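Local coordinates for thioredoxin-like fold domain-containing protein (Enterococcus faecalis, PDB 1Z6M) that is of unknown function but has a thioredoxin-like fold with a CxxC pair at a helix start, consistent with a thiol-disulfide oxidoreductase, at residues 83-88 and 118-123. Residues are numbered along the deposited sequence; the frame is centred on the assembly and turned at random.
Sequences HHYIDY and TYAEKN
The ring of Tyr85 reaches from a loop to helix 113-123 and meets two consecutive residues there. Ala120 covers one face. Its CB stands over the middle of the ring, 3.6 Å from the centroid and only 6° off the normal, a nearly ideal CH-pi contact. Glu121 comes to the rim of the same ring. Tyr85 OH donates a short hydrogen bond to Glu121 OE2, at 2.6 Å. The oxygen lies near the ring plane, but the hydroxyl meets it from above the carboxylate plane, 44° out of it. Glu121 CG comes to 3.6 Å from Tyr85 CE2, beyond the rim and off the ring plane on the side of Ala120. The chain of Glu121 starts with CG anti to the carbonyl carbon (chi1 -69°) and is extended beyond it. This carries the carboxylate of Glu121, an exposed residue, across the end of the buried tyrosine. The bond anchors the hydroxyl, and the methyl limits movement of the ring toward the helix.

Tyr85 sits in a type I turn from His83 to Ile86, where the chain leaves helix 77-83. Its side chain also touches Glu128. The next residue, Ile86, packs on helix 91-103 and strand 62-68. The contact thus joins two parts of the helical region inserted between strands 62-68 and 152-155 of the thioredoxin-like fold, as in DsbA-like proteins.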
loop_
_atom_site.group_PDB
_atom_site.type_symbol
_atom_site.label_atom_id
_atom_site.label_comp_id
_atom_site.label_asym_id
_atom_site.label_seq_id
_atom_site.Cartn_x
_atom_site.Cartn_y
_atom_site.Cartn_z
ATOM N N HIS A 83 0.328 2.387 -10.049
ATOM C CA HIS A 83 -0.900 2.006 -9.358
ATOM C C HIS A 83 -2.022 1.658 -10.319
ATOM O O HIS A 83 -2.937 0.916 -9.966
ATOM C CB HIS A 83 -1.384 3.142 -8.474
ATOM C CG HIS A 83 -0.500 3.418 -7.303
ATOM N ND1 HIS A 83 -0.663 4.529 -6.510
ATOM C CD2 HIS A 83 0.537 2.724 -6.778
ATOM C CE1 HIS A 83 0.232 4.504 -5.538
ATOM N NE2 HIS A 83 0.980 3.424 -5.683
ATOM N N HIS A 84 -1.960 2.201 -11.531
ATOM C CA HIS A 84 -3.043 2.019 -12.490
ATOM C C HIS A 84 -2.885 0.759 -13.334
ATOM O O HIS A 84 -3.722 0.500 -14.200
ATOM C CB HIS A 84 -3.190 3.273 -13.356
ATOM C CG HIS A 84 -3.286 4.528 -12.551
ATOM N ND1 HIS A 84 -2.860 5.749 -13.023
ATOM C CD2 HIS A 84 -3.719 4.744 -11.284
ATOM C CE1 HIS A 84 -3.042 6.666 -12.088
ATOM N NE2 HIS A 84 -3.554 6.081 -11.021
ATOM N N TYR A 85 -1.826 -0.014 -13.060
ATOM C CA TYR A 85 -1.557 -1.291 -13.722
ATOM C C TYR A 85 -1.861 -2.478 -12.804
ATOM O O TYR A 85 -1.501 -3.618 -13.102
ATOM C CB TYR A 85 -0.102 -1.342 -14.241
ATOM C CG TYR A 85 0.105 -0.458 -15.444
ATOM C CD1 TYR A 85 0.317 0.914 -15.312
ATOM C CD2 TYR A 85 0.063 -0.997 -16.728
ATOM C CE1 TYR A 85 0.480 1.732 -16.425
ATOM C CE2 TYR A 85 0.224 -0.194 -17.844
ATOM C CZ TYR A 85 0.428 1.172 -17.687
ATOM O OH TYR A 85 0.585 1.979 -18.793
ATOM N N ILE A 86 -2.531 -2.194 -11.688
ATOM C CA ILE A 86 -2.867 -3.200 -10.703
ATOM C C ILE A 86 -4.198 -3.841 -11.047
ATOM O O ILE A 86 -5.210 -3.155 -11.226
ATOM C CB ILE A 86 -2.849 -2.596 -9.270
ATOM C CG1 ILE A 86 -1.400 -2.295 -8.856
ATOM C CG2 ILE A 86 -3.557 -3.506 -8.263
ATOM C CD1 ILE A 86 -0.531 -3.527 -8.596
ATOM N N ASP A 87 -4.168 -5.169 -11.144
ATOM C CA ASP A 87 -5.335 -5.954 -11.495
ATOM C C ASP A 87 -6.107 -6.315 -10.242
ATOM O O ASP A 87 -5.815 -7.316 -9.591
ATOM C CB ASP A 87 -4.918 -7.224 -12.237
ATOM C CG ASP A 87 -6.108 -8.029 -12.734
ATOM O OD1 ASP A 87 -7.267 -7.626 -12.465
ATOM O OD2 ASP A 87 -5.886 -9.070 -13.388
ATOM N N TYR A 88 -7.102 -5.496 -9.909
ATOM C CA TYR A 88 -7.882 -5.710 -8.697
ATOM C C TYR A 88 -8.735 -6.977 -8.720
ATOM O O TYR A 88 -9.179 -7.435 -7.670
ATOM C CB TYR A 88 -8.731 -4.479 -8.344
ATOM C CG TYR A 88 -7.899 -3.337 -7.811
ATOM C CD1 TYR A 88 -7.421 -2.343 -8.665
ATOM C CD2 TYR A 88 -7.563 -3.267 -6.461
ATOM C CE1 TYR A 88 -6.644 -1.296 -8.183
ATOM C CE2 TYR A 88 -6.785 -2.227 -5.965
ATOM C CZ TYR A 88 -6.318 -1.249 -6.831
ATOM O OH TYR A 88 -5.552 -0.216 -6.337
ATOM N N THR A 118 5.377 2.814 -20.170
ATOM C CA THR A 118 6.056 1.924 -21.101
ATOM C C THR A 118 6.769 0.811 -20.337
ATOM O O THR A 118 6.715 -0.343 -20.738
ATOM C CB THR A 118 7.032 2.731 -21.981
ATOM O OG1 THR A 118 6.274 3.675 -22.751
ATOM C CG2 THR A 118 7.815 1.826 -22.937
ATOM N N TYR A 119 7.413 1.164 -19.232
ATOM C CA TYR A 119 8.089 0.173 -18.394
ATOM C C TYR A 119 7.090 -0.834 -17.816
ATOM O O TYR A 119 7.346 -2.044 -17.809
ATOM C CB TYR A 119 8.859 0.866 -17.271
ATOM C CG TYR A 119 9.774 -0.052 -16.488
ATOM C CD1 TYR A 119 11.139 -0.108 -16.767
ATOM C CD2 TYR A 119 9.276 -0.867 -15.466
ATOM C CE1 TYR A 119 11.983 -0.941 -16.040
ATOM C CE2 TYR A 119 10.106 -1.704 -14.742
ATOM C CZ TYR A 119 11.456 -1.739 -15.034
ATOM O OH TYR A 119 12.264 -2.584 -14.307
ATOM N N ALA A 120 5.950 -0.349 -17.336
ATOM C CA ALA A 120 4.921 -1.256 -16.816
ATOM C C ALA A 120 4.488 -2.257 -17.883
ATOM O O ALA A 120 4.329 -3.447 -17.604
ATOM C CB ALA A 120 3.720 -0.482 -16.274
ATOM N N GLU A 121 4.338 -1.768 -19.107
ATOM C CA GLU A 121 3.852 -2.573 -20.217
ATOM C C GLU A 121 4.921 -3.507 -20.762
ATOM O O GLU A 121 4.681 -4.712 -20.907
ATOM C CB GLU A 121 3.306 -1.656 -21.317
ATOM C CG GLU A 121 2.026 -0.961 -20.876
ATOM C CD GLU A 121 1.702 0.313 -21.639
ATOM O OE1 GLU A 121 2.375 0.637 -22.643
ATOM O OE2 GLU A 121 0.743 0.993 -21.224
ATOM N N LYS A 122 6.097 -2.964 -21.056
ATOM C CA LYS A 122 7.141 -3.717 -21.761
ATOM C C LYS A 122 8.081 -4.480 -20.833
ATOM O O LYS A 122 8.541 -5.572 -21.177
ATOM C CB LYS A 122 7.948 -2.786 -22.662
ATOM C CG LYS A 122 7.139 -2.209 -23.810
ATOM C CD LYS A 122 8.010 -1.487 -24.811
ATOM C CE LYS A 122 7.174 -0.967 -25.971
ATOM N NZ LYS A 122 8.013 -0.388 -27.057
ATOM N N ASN A 123 8.398 -3.885 -19.687
ATOM C CA ASN A 123 9.329 -4.501 -18.737
ATOM C C ASN A 123 8.643 -5.354 -17.680
ATOM O O ASN A 123 9.213 -6.338 -17.218
ATOM C CB ASN A 123 10.232 -3.449 -18.080
ATOM C CG ASN A 123 11.126 -2.723 -19.081
ATOM O OD1 ASN A 123 12.342 -2.944 -19.132
ATOM N ND2 ASN A 123 10.530 -1.851 -19.877
#